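DUF4439 domain-containing protein (PDB 2IB0) is of unknown function but folds as a four-helix bundle of the ferritin-like superfamily, and its assembly holds two copies of the chain. Local coordinates at residues D28-E33 with D67-M72; S74-T79 with A124-F129; A116-A121 with V128-A133. All blocks are in the same frame, centred on the assembly; numbering follows the deposited sequence.

Interaction 1: residues D28-E33 with D67-M72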
ATOM      1  N   ASP A  28     -12.457   3.792 -14.401  1.00 32.90           N
ATOM      2  CA  ASP A  28     -11.999   2.384 -14.346  1.00 33.64           C
ATOM      3  C   ASP A  28     -11.917   1.874 -12.910  1.00 33.71           C
ATOM      4  O   ASP A  28     -12.249   0.729 -12.651  1.00 35.20           O
ATOM      5  CB  ASP A  28     -10.609   2.212 -14.932  1.00 34.53           C
ATOM      6  CG  ASP A  28     -10.574   2.371 -16.427  1.00 38.04           C
ATOM      7  OD1 ASP A  28     -11.614   2.185 -17.088  1.00 39.06           O
ATOM      8  OD2 ASP A  28      -9.484   2.721 -16.933  1.00 40.42           O
ATOM      9  N   ALA A  29     -11.524   2.736 -11.985  1.00 31.85           N
ATOM     10  CA  ALA A  29     -11.216   2.288 -10.635  1.00 32.28           C
ATOM     11  C   ALA A  29     -12.533   2.071  -9.943  1.00 32.60           C
ATOM     12  O   ALA A  29     -12.680   1.129  -9.184  1.00 32.68           O
ATOM     13  CB  ALA A  29     -10.400   3.336  -9.904  1.00 31.01           C
ATOM     14  N   LEU A  30     -13.502   2.934 -10.258  1.00 32.74           N
ATOM     15  CA  LEU A  30     -14.869   2.796  -9.741  1.00 33.32           C
ATOM     16  C   LEU A  30     -15.533   1.488 -10.206  1.00 33.22           C
ATOM     17  O   LEU A  30     -16.229   0.827  -9.428  1.00 32.36           O
ATOM     18  CB  LEU A  30     -15.748   3.987 -10.149  1.00 32.48           C
ATOM     19  CG  LEU A  30     -17.205   3.808  -9.734  1.00 32.49           C
ATOM     20  CD1 LEU A  30     -17.333   3.490  -8.249  1.00 29.31           C
ATOM     21  CD2 LEU A  30     -18.123   5.020 -10.170  1.00 33.33           C
ATOM     22  N   ALA A  31     -15.332   1.166 -11.485  1.00 33.20           N
ATOM     23  CA  ALA A  31     -15.804  -0.078 -12.104  1.00 33.26           C
ATOM     24  C   ALA A  31     -15.157  -1.282 -11.450  1.00 33.41           C
ATOM     25  O   ALA A  31     -15.790  -2.285 -11.239  1.00 33.87           O
ATOM     26  CB  ALA A  31     -15.551  -0.065 -13.615  1.00 32.95           C
ATOM     27  N   VAL A  32     -13.891  -1.178 -11.093  1.00 33.82           N
ATOM     28  CA  VAL A  32     -13.234  -2.256 -10.364  1.00 33.50           C
ATOM     29  C   VAL A  32     -13.843  -2.425  -8.945  1.00 34.00           C
ATOM     30  O   VAL A  32     -14.099  -3.559  -8.506  1.00 34.00           O
ATOM     31  CB  VAL A  32     -11.703  -2.052 -10.325  1.00 34.29           C
ATOM     32  CG1 VAL A  32     -11.046  -3.012  -9.293  1.00 33.79           C
ATOM     33  CG2 VAL A  32     -11.104  -2.256 -11.741  1.00 34.21           C
ATOM     34  N   GLU A  33     -14.069  -1.307  -8.252  1.00 32.96           N
ATOM     35  CA  GLU A  33     -14.769  -1.291  -6.952  1.00 33.23           C
ATOM     36  C   GLU A  33     -16.151  -1.961  -6.966  1.00 32.57           C
ATOM     37  O   GLU A  33     -16.432  -2.777  -6.097  1.00 32.89           O
ATOM     38  CB  GLU A  33     -14.916   0.153  -6.414  1.00 33.33           C
ATOM     39  CG  GLU A  33     -13.582   0.809  -5.927  1.00 31.31           C
ATOM     40  CD  GLU A  33     -12.801  -0.035  -4.898  1.00 35.40           C
ATOM     41  OE1 GLU A  33     -13.404  -0.620  -3.968  1.00 35.54           O
ATOM     42  OE2 GLU A  33     -11.562  -0.096  -4.992  1.00 34.05           O
ATOM     43  N   ASP A  67     -18.648   4.907  -2.778  1.00 31.29           N
ATOM     44  CA  ASP A  67     -19.460   6.113  -2.552  1.00 31.77           C
ATOM     45  C   ASP A  67     -18.632   7.375  -2.645  1.00 32.25           C
ATOM     46  O   ASP A  67     -19.053   8.349  -3.257  1.00 33.36           O
ATOM     47  CB  ASP A  67     -20.171   6.032  -1.203  1.00 32.72           C
ATOM     48  CG  ASP A  67     -21.123   4.820  -1.096  1.00 35.63           C
ATOM     49  OD1 ASP A  67     -21.426   4.142  -2.117  1.00 37.90           O
ATOM     50  OD2 ASP A  67     -21.564   4.531   0.034  1.00 39.36           O
ATOM     51  N   ASP A  68     -17.441   7.375  -2.043  1.00 32.50           N
ATOM     52  CA  ASP A  68     -16.498   8.494  -2.175  1.00 32.85           C
ATOM     53  C   ASP A  68     -16.126   8.891  -3.629  1.00 32.06           C
ATOM     54  O   ASP A  68     -16.054  10.082  -3.955  1.00 31.40           O
ATOM     55  CB  ASP A  68     -15.215   8.186  -1.398  1.00 32.98           C
ATOM     56  CG  ASP A  68     -15.280   8.592   0.079  1.00 36.43           C
ATOM     57  OD1 ASP A  68     -16.286   9.137   0.531  1.00 38.93           O
ATOM     58  OD2 ASP A  68     -14.292   8.357   0.813  1.00 42.88           O
ATOM     59  N   VAL A  69     -15.856   7.894  -4.467  1.00 31.17           N
ATOM     60  CA  VAL A  69     -15.547   8.066  -5.884  1.00 31.18           C
ATOM     61  C   VAL A  69     -16.756   8.549  -6.675  1.00 32.85           C
ATOM     62  O   VAL A  69     -16.590   9.321  -7.607  1.00 32.92           O
ATOM     63  CB  VAL A  69     -15.026   6.722  -6.500  1.00 31.11           C
ATOM     64  CG1 VAL A  69     -14.803   6.851  -8.026  1.00 26.99           C
ATOM     65  CG2 VAL A  69     -13.750   6.270  -5.758  1.00 31.26           C
ATOM     66  N   ILE A  70     -17.961   8.078  -6.333  1.00 34.26           N
ATOM     67  CA  ILE A  70     -19.203   8.613  -6.935  1.00 35.63           C
ATOM     68  C   ILE A  70     -19.308  10.138  -6.721  1.00 37.02           C
ATOM     69  O   ILE A  70     -19.590  10.890  -7.659  1.00 37.49           O
ATOM     70  CB  ILE A  70     -20.455   7.827  -6.451  1.00 35.75           C
ATOM     71  CG1 ILE A  70     -20.395   6.400  -7.037  1.00 36.23           C
ATOM     72  CG2 ILE A  70     -21.796   8.554  -6.817  1.00 35.80           C
ATOM     73  CD1 ILE A  70     -21.428   5.390  -6.509  1.00 35.89           C
ATOM     74  N   VAL A  71     -19.011  10.592  -5.506  1.00 38.16           N
ATOM     75  CA  VAL A  71     -18.997  12.016  -5.197  1.00 38.80           C
ATOM     76  C   VAL A  71     -17.920  12.742  -6.034  1.00 38.93           C
ATOM     77  O   VAL A  71     -18.202  13.759  -6.656  1.00 38.83           O
ATOM     78  CB  VAL A  71     -18.817  12.251  -3.654  1.00 38.98           C
ATOM     79  CG1 VAL A  71     -18.507  13.723  -3.324  1.00 39.17           C
ATOM     80  CG2 VAL A  71     -20.058  11.771  -2.893  1.00 37.12           C
ATOM     81  N   MET A  72     -16.701  12.200  -6.067  1.00 38.95           N
ATOM     82  CA  MET A  72     -15.572  12.809  -6.815  1.00 38.25           C
ATOM     83  C   MET A  72     -15.900  13.013  -8.290  1.00 37.86           C
ATOM     84  O   MET A  72     -15.665  14.097  -8.840  1.00 38.20           O
ATOM     85  CB  MET A  72     -14.309  11.955  -6.715  1.00 38.33           C
ATOM     86  CG  MET A  72     -13.579  12.023  -5.390  1.00 38.90           C
ATOM     87  SD  MET A  72     -12.422  10.655  -5.127  1.00 38.69           S
ATOM     88  CE  MET A  72     -10.974  11.234  -6.008  1.00 34.06           C
TER
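Helix 18-46 and helix 52-75 come together here with L30 facing V69, their CA atoms 6.6 Å apart, the nearest pair of the two segments. Both segments are continuous helix, with backbone bonds such as E33 N to A29 O and M72 N to D68 O running on through the contact, so side chains alone do the joining. On the 28-33 side L30 makes both close contacts. Its CB meets CG1 of V69 at 3.7 Å, a touch made near the root of the leucine. With CG anti to the backbone N (chi1 175°), the rest of L30 reaches further, and its CD2 lies 4.1 Å from CG1 of I70, the two side chains crossing at a slant. A80 and P81, from the long connection after helix 52-75, also touch L30, and W114 and F129 of the other two helices touch V69. Next to this apolar patch, the buried carboxylate of E33 is held by R65, H62 and W114. Helices 18-46 and 52-75 form the first antiparallel hairpin of a ferritin-like four-helix bundle, whose two halves are joined by the long connection between parallel helices 52-75 and 96-120.

Interaction 2: residues S74-T79 with A124-F129; sequences SARGVT and ADDRVF
A salt bridge at one end of the helical bundle joins R76, at the C-terminal end of helix 52-75, to D126 in the first turn of helix 124-150. NH2 of R76 gives its hydrogen to OD2 of D126 over 2.7 Å, in a nearly straight bond with an N-H...O angle of 162°. The oxygen sits at the edge of the guanidinium, close to its plane. The planes of the two flat groups are 24° apart; NH2 lies 35° out of the carboxylate plane, on the anti side of OD2. Only NH2 and OD2 are bonded across the two segments, so the pairing is single rather than two-pronged. The backbones stay 11.3 Å apart at their nearest CA atoms, R76 and D126, and the gap is spanned chiefly by the arginine, extended from CG to NE. G77 is the first residue to leave helical phi/psi, and its positive phi with two bonds back into the last turn makes a Schellman motif, after which the chain leaves for the long connection towards helix 96-120. The guanidinium has further partners on helix 18-46: NH2 also makes a salt bridge to D22, and NH1 is hydrogen-bonded to N23. Bonds to D126, D22 and N23 thus hold it from two helices and probably limit its rotation. On the aspartate side, T123 OG1 accepts the backbone N-H of D126, while M72 packs against its side chain.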
ATOM      1  N   SER A  74     -18.821  13.291  -9.645  1.00 38.33           N
ATOM      2  CA  SER A  74     -19.800  14.393  -9.689  1.00 39.83           C
ATOM      3  C   SER A  74     -19.175  15.790  -9.591  1.00 39.46           C
ATOM      4  O   SER A  74     -19.536  16.712 -10.353  1.00 39.49           O
ATOM      5  CB  SER A  74     -20.893  14.211  -8.631  1.00 40.52           C
ATOM      6  OG  SER A  74     -21.584  12.993  -8.859  1.00 42.82           O
ATOM      7  N   ALA A  75     -18.224  15.951  -8.673  1.00 38.91           N
ATOM      8  CA  ALA A  75     -17.468  17.198  -8.571  1.00 39.11           C
ATOM      9  C   ALA A  75     -16.759  17.570  -9.891  1.00 39.38           C
ATOM     10  O   ALA A  75     -16.534  18.752 -10.167  1.00 39.69           O
ATOM     11  CB  ALA A  75     -16.476  17.127  -7.418  1.00 38.53           C
ATOM     12  N   ARG A  76     -16.437  16.559 -10.697  1.00 39.48           N
ATOM     13  CA  ARG A  76     -15.779  16.733 -11.983  1.00 40.59           C
ATOM     14  C   ARG A  76     -16.743  16.965 -13.171  1.00 42.21           C
ATOM     15  O   ARG A  76     -16.282  17.246 -14.285  1.00 42.43           O
ATOM     16  CB  ARG A  76     -14.920  15.509 -12.299  1.00 40.43           C
ATOM     17  CG  ARG A  76     -13.785  15.260 -11.325  1.00 37.87           C
ATOM     18  CD  ARG A  76     -12.974  14.083 -11.794  1.00 34.92           C
ATOM     19  NE  ARG A  76     -11.783  13.839 -10.970  1.00 32.16           N
ATOM     20  CZ  ARG A  76     -10.781  13.062 -11.353  1.00 31.00           C
ATOM     21  NH1 ARG A  76     -10.823  12.461 -12.548  1.00 30.94           N
ATOM     22  NH2 ARG A  76      -9.758  12.848 -10.539  1.00 29.37           N
ATOM     23  N   GLY A  77     -18.052  16.823 -12.946  1.00 43.48           N
ATOM     24  CA  GLY A  77     -19.038  16.893 -14.031  1.00 45.07           C
ATOM     25  C   GLY A  77     -19.176  15.584 -14.781  1.00 46.92           C
ATOM     26  O   GLY A  77     -19.616  15.549 -15.941  1.00 47.06           O
ATOM     27  N   VAL A  78     -18.827  14.489 -14.120  1.00 47.69           N
ATOM     28  CA  VAL A  78     -18.933  13.173 -14.725  1.00 49.60           C
ATOM     29  C   VAL A  78     -20.002  12.372 -13.980  1.00 51.49           C
ATOM     30  O   VAL A  78     -19.963  12.265 -12.748  1.00 52.49           O
ATOM     31  CB  VAL A  78     -17.560  12.401 -14.694  1.00 49.49           C
ATOM     32  CG1 VAL A  78     -17.701  10.997 -15.248  1.00 47.98           C
ATOM     33  CG2 VAL A  78     -16.463  13.178 -15.447  1.00 48.78           C
ATOM     34  N   THR A  79     -20.953  11.810 -14.713  1.00 52.81           N
ATOM     35  CA  THR A  79     -21.920  10.908 -14.093  1.00 55.11           C
ATOM     36  C   THR A  79     -21.247   9.547 -13.966  1.00 56.31           C
ATOM     37  O   THR A  79     -20.778   8.980 -14.962  1.00 57.36           O
ATOM     38  CB  THR A  79     -23.220  10.753 -14.926  1.00 55.42           C
ATOM     39  OG1 THR A  79     -22.876  10.301 -16.241  1.00 56.84           O
ATOM     40  CG2 THR A  79     -24.022  12.091 -15.017  1.00 54.92           C
ATOM     41  N   ALA A 124      -3.245  16.986  -6.149  1.00 34.30           N
ATOM     42  CA  ALA A 124      -2.713  16.394  -4.950  1.00 34.16           C
ATOM     43  C   ALA A 124      -3.811  15.725  -4.136  1.00 34.52           C
ATOM     44  O   ALA A 124      -3.582  14.671  -3.581  1.00 34.09           O
ATOM     45  CB  ALA A 124      -2.007  17.423  -4.133  1.00 33.47           C
ATOM     46  N   ASP A 125      -4.995  16.328  -4.052  1.00 34.72           N
ATOM     47  CA  ASP A 125      -6.057  15.742  -3.224  1.00 35.57           C
ATOM     48  C   ASP A 125      -6.481  14.378  -3.767  1.00 35.36           C
ATOM     49  O   ASP A 125      -6.659  13.415  -2.989  1.00 35.33           O
ATOM     50  CB  ASP A 125      -7.288  16.656  -3.135  1.00 36.26           C
ATOM     51  CG  ASP A 125      -7.081  17.830  -2.207  1.00 39.37           C
ATOM     52  OD1 ASP A 125      -6.188  17.754  -1.334  1.00 44.15           O
ATOM     53  OD2 ASP A 125      -7.815  18.833  -2.362  1.00 43.94           O
ATOM     54  N   ASP A 126      -6.657  14.310  -5.087  1.00 34.46           N
ATOM     55  CA  ASP A 126      -7.071  13.058  -5.740  1.00 34.87           C
ATOM     56  C   ASP A 126      -5.963  12.010  -5.741  1.00 34.71           C
ATOM     57  O   ASP A 126      -6.248  10.825  -5.581  1.00 34.84           O
ATOM     58  CB  ASP A 126      -7.563  13.306  -7.155  1.00 33.74           C
ATOM     59  CG  ASP A 126      -8.862  14.080  -7.185  1.00 36.30           C
ATOM     60  OD1 ASP A 126      -9.397  14.369  -6.092  1.00 35.60           O
ATOM     61  OD2 ASP A 126      -9.363  14.384  -8.302  1.00 36.48           O
ATOM     62  N   ARG A 127      -4.714  12.428  -5.921  1.00 34.46           N
ATOM     63  CA  ARG A 127      -3.603  11.488  -5.780  1.00 35.42           C
ATOM     64  C   ARG A 127      -3.447  10.938  -4.370  1.00 35.18           C
ATOM     65  O   ARG A 127      -3.108   9.762  -4.211  1.00 35.91           O
ATOM     66  CB  ARG A 127      -2.264  12.099  -6.180  1.00 35.79           C
ATOM     67  CG  ARG A 127      -2.160  12.463  -7.616  1.00 37.02           C
ATOM     68  CD  ARG A 127      -0.709  12.766  -7.919  1.00 40.33           C
ATOM     69  NE  ARG A 127      -0.113  13.836  -7.123  1.00 41.91           N
ATOM     70  CZ  ARG A 127      -0.262  15.134  -7.380  1.00 45.39           C
ATOM     71  NH1 ARG A 127      -1.030  15.534  -8.406  1.00 43.07           N
ATOM     72  NH2 ARG A 127       0.355  16.037  -6.614  1.00 43.21           N
ATOM     73  N   VAL A 128      -3.634  11.776  -3.350  1.00 34.21           N
ATOM     74  CA  VAL A 128      -3.603  11.263  -1.988  1.00 34.15           C
ATOM     75  C   VAL A 128      -4.711  10.236  -1.759  1.00 33.22           C
ATOM     76  O   VAL A 128      -4.447   9.216  -1.145  1.00 34.51           O
ATOM     77  CB  VAL A 128      -3.562  12.369  -0.888  1.00 34.61           C
ATOM     78  CG1 VAL A 128      -3.858  11.802   0.511  1.00 35.11           C
ATOM     79  CG2 VAL A 128      -2.194  13.052  -0.878  1.00 33.18           C
ATOM     80  N   PHE A 129      -5.916  10.481  -2.275  1.00 32.03           N
ATOM     81  CA  PHE A 129      -7.053   9.570  -2.108  1.00 31.76           C
ATOM     82  C   PHE A 129      -6.771   8.230  -2.792  1.00 32.30           C
ATOM     83  O   PHE A 129      -7.051   7.141  -2.229  1.00 31.44           O
ATOM     84  CB  PHE A 129      -8.332  10.210  -2.654  1.00 31.33           C
ATOM     85  CG  PHE A 129      -9.548   9.287  -2.631  1.00 30.96           C
ATOM     86  CD1 PHE A 129     -10.471   9.360  -1.592  1.00 30.07           C
ATOM     87  CD2 PHE A 129      -9.759   8.342  -3.638  1.00 27.00           C
ATOM     88  CE1 PHE A 129     -11.595   8.523  -1.565  1.00 30.27           C
ATOM     89  CE2 PHE A 129     -10.876   7.489  -3.605  1.00 27.87           C
ATOM     90  CZ  PHE A 129     -11.793   7.590  -2.567  1.00 29.17           C
TER

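Interaction 3: residues A116-A121 with V128-A133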
ATOM      1  N   ALA A 116      -3.078   3.381 -11.270  1.00 30.54           N
ATOM      2  CA  ALA A 116      -3.349   4.196 -12.474  1.00 29.83           C
ATOM      3  C   ALA A 116      -3.954   5.566 -12.165  1.00 29.63           C
ATOM      4  O   ALA A 116      -3.668   6.531 -12.847  1.00 29.41           O
ATOM      5  CB  ALA A 116      -4.244   3.436 -13.445  1.00 29.95           C
ATOM      6  N   VAL A 117      -4.849   5.637 -11.174  1.00 29.29           N
ATOM      7  CA  VAL A 117      -5.370   6.937 -10.726  1.00 27.52           C
ATOM      8  C   VAL A 117      -4.234   7.818 -10.117  1.00 26.47           C
ATOM      9  O   VAL A 117      -4.121   9.046 -10.410  1.00 25.55           O
ATOM     10  CB  VAL A 117      -6.594   6.750  -9.756  1.00 27.20           C
ATOM     11  CG1 VAL A 117      -7.114   8.103  -9.278  1.00 26.75           C
ATOM     12  CG2 VAL A 117      -7.806   5.935 -10.458  1.00 27.05           C
ATOM     13  N   VAL A 118      -3.379   7.218  -9.274  1.00 26.41           N
ATOM     14  CA  VAL A 118      -2.216   7.993  -8.733  1.00 25.96           C
ATOM     15  C   VAL A 118      -1.453   8.617  -9.887  1.00 26.92           C
ATOM     16  O   VAL A 118      -1.051   9.790  -9.834  1.00 26.47           O
ATOM     17  CB  VAL A 118      -1.190   7.119  -7.883  1.00 25.91           C
ATOM     18  CG1 VAL A 118       0.111   7.912  -7.521  1.00 25.88           C
ATOM     19  CG2 VAL A 118      -1.836   6.554  -6.641  1.00 27.44           C
ATOM     20  N   GLU A 119      -1.178   7.793 -10.896  1.00 28.09           N
ATOM     21  CA  GLU A 119      -0.374   8.192 -12.029  1.00 30.15           C
ATOM     22  C   GLU A 119      -1.008   9.344 -12.867  1.00 29.85           C
ATOM     23  O   GLU A 119      -0.320  10.272 -13.272  1.00 28.30           O
ATOM     24  CB  GLU A 119      -0.153   6.945 -12.885  1.00 31.11           C
ATOM     25  CG  GLU A 119       0.699   7.227 -14.113  1.00 35.21           C
ATOM     26  CD  GLU A 119       1.011   5.969 -14.903  1.00 40.68           C
ATOM     27  OE1 GLU A 119       0.431   4.906 -14.619  1.00 44.30           O
ATOM     28  OE2 GLU A 119       1.862   6.047 -15.801  1.00 47.16           O
ATOM     29  N   HIS A 120      -2.322   9.274 -13.105  1.00 31.02           N
ATOM     30  CA  HIS A 120      -3.013  10.248 -13.977  1.00 32.33           C
ATOM     31  C   HIS A 120      -3.808  11.329 -13.237  1.00 33.55           C
ATOM     32  O   HIS A 120      -4.367  12.203 -13.882  1.00 34.15           O
ATOM     33  CB  HIS A 120      -3.956   9.540 -14.971  1.00 32.14           C
ATOM     34  CG  HIS A 120      -3.257   8.558 -15.872  1.00 31.06           C
ATOM     35  ND1 HIS A 120      -2.341   8.951 -16.826  1.00 32.60           N
ATOM     36  CD2 HIS A 120      -3.328   7.216 -15.956  1.00 32.09           C
ATOM     37  CE1 HIS A 120      -1.865   7.892 -17.448  1.00 31.76           C
ATOM     38  NE2 HIS A 120      -2.455   6.827 -16.948  1.00 33.49           N
ATOM     39  N   ALA A 121      -3.843  11.288 -11.906  1.00 34.73           N
ATOM     40  CA  ALA A 121      -4.632  12.285 -11.153  1.00 35.78           C
ATOM     41  C   ALA A 121      -3.904  13.592 -11.153  1.00 35.90           C
ATOM     42  O   ALA A 121      -2.742  13.650 -10.728  1.00 37.16           O
ATOM     43  CB  ALA A 121      -4.881  11.849  -9.736  1.00 35.77           C
ATOM     44  N   VAL A 128      -3.634  11.776  -3.350  1.00 34.21           N
ATOM     45  CA  VAL A 128      -3.603  11.263  -1.988  1.00 34.15           C
ATOM     46  C   VAL A 128      -4.711  10.236  -1.759  1.00 33.22           C
ATOM     47  O   VAL A 128      -4.447   9.216  -1.145  1.00 34.51           O
ATOM     48  CB  VAL A 128      -3.562  12.369  -0.888  1.00 34.61           C
ATOM     49  CG1 VAL A 128      -3.858  11.802   0.511  1.00 35.11           C
ATOM     50  CG2 VAL A 128      -2.194  13.052  -0.878  1.00 33.18           C
ATOM     51  N   PHE A 129      -5.916  10.481  -2.275  1.00 32.03           N
ATOM     52  CA  PHE A 129      -7.053   9.570  -2.108  1.00 31.76           C
ATOM     53  C   PHE A 129      -6.771   8.230  -2.792  1.00 32.30           C
ATOM     54  O   PHE A 129      -7.051   7.141  -2.229  1.00 31.44           O
ATOM     55  CB  PHE A 129      -8.332  10.210  -2.654  1.00 31.33           C
ATOM     56  CG  PHE A 129      -9.548   9.287  -2.631  1.00 30.96           C
ATOM     57  CD1 PHE A 129     -10.471   9.360  -1.592  1.00 30.07           C
ATOM     58  CD2 PHE A 129      -9.759   8.342  -3.638  1.00 27.00           C
ATOM     59  CE1 PHE A 129     -11.595   8.523  -1.565  1.00 30.27           C
ATOM     60  CE2 PHE A 129     -10.876   7.489  -3.605  1.00 27.87           C
ATOM     61  CZ  PHE A 129     -11.793   7.590  -2.567  1.00 29.17           C
ATOM     62  N   ALA A 130      -6.198   8.318  -4.002  1.00 31.44           N
ATOM     63  CA  ALA A 130      -5.922   7.142  -4.808  1.00 30.77           C
ATOM     64  C   ALA A 130      -4.805   6.329  -4.124  1.00 30.99           C
ATOM     65  O   ALA A 130      -4.877   5.123  -4.094  1.00 29.48           O
ATOM     66  CB  ALA A 130      -5.513   7.536  -6.230  1.00 29.64           C
ATOM     67  N   SER A 131      -3.777   7.009  -3.588  1.00 30.80           N
ATOM     68  CA  SER A 131      -2.727   6.310  -2.905  1.00 30.96           C
ATOM     69  C   SER A 131      -3.187   5.644  -1.621  1.00 30.43           C
ATOM     70  O   SER A 131      -2.701   4.568  -1.302  1.00 32.10           O
ATOM     71  CB  SER A 131      -1.479   7.172  -2.677  1.00 31.57           C
ATOM     72  OG  SER A 131      -1.581   7.969  -1.505  1.00 35.83           O
ATOM     73  N   THR A 132      -4.082   6.267  -0.875  1.00 30.00           N
ATOM     74  CA  THR A 132      -4.737   5.626   0.267  1.00 30.71           C
ATOM     75  C   THR A 132      -5.528   4.345  -0.135  1.00 31.35           C
ATOM     76  O   THR A 132      -5.355   3.254   0.496  1.00 30.55           O
ATOM     77  CB  THR A 132      -5.633   6.643   0.974  1.00 31.14           C
ATOM     78  OG1 THR A 132      -4.788   7.680   1.492  1.00 31.78           O
ATOM     79  CG2 THR A 132      -6.405   6.005   2.121  1.00 31.70           C
ATOM     80  N   ALA A 133      -6.327   4.463  -1.206  1.00 30.49           N
ATOM     81  CA  ALA A 133      -7.047   3.335  -1.790  1.00 29.41           C
ATOM     82  C   ALA A 133      -6.079   2.242  -2.267  1.00 30.59           C
ATOM     83  O   ALA A 133      -6.345   1.040  -2.062  1.00 29.36           O
ATOM     84  CB  ALA A 133      -7.944   3.812  -2.922  1.00 29.01           C
TER
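V117 and V118 carry the helix 96-120 side of this contact, and both meet A130 of helix 124-150. V117 comes first: CG1, swung opposite the backbone N (chi1 179°), presses on CB of A130 at 3.5 Å, tighter than usual for two carbons. The two segments are nearest at V118 and A130, with 5.5 Å between their CA atoms. Here the alanine methyl touches backbone as well as side chain, its CB lying 3.7 Å from the N of V118. CG2 of V118 passes to the next residue along, 3.6 Å from the backbone N of S131 and 4.0 Å from its CB. The small residues at 130 and 131 thus let the axes of 116-120 and 128-133 approach to 8.2 Å, at an angle of 160°. The helix ends at H120, A121 is the first residue to leave helical phi/psi, and a short turn leads into helix 124-150. V117 also packs on A25 and A29 of helix 18-46, whereas V118 touches S131 of the second subunit, so neighbouring residues serve the interior of the chain and the subunit interface. Two nearly antiparallel helices following each other in the chain, closely packed through alanine and valine, form a helical hairpin, the second half of the four-helix bundle.

How the interactions relate
Interactions 1 and 3 are buried and apolar, each joining two helices that follow each other in the chain: 18-46 with 52-75, and 96-120 with 124-150. Interaction 2 lies near the surface, its centre about 18 Å from that of the chain, and depends on charge where the others depend on fit. It also connects the two halves, taking helix 52-75 from one and helix 124-150 from the other. F129, present in the segments of interactions 2 and 3, packs on D68, V69 and M72 of interaction 1, while A29 meets V117 between interactions 1 and 3. The second subunit reaches interactions 2 and 3 but does not touch the segments of interaction 1.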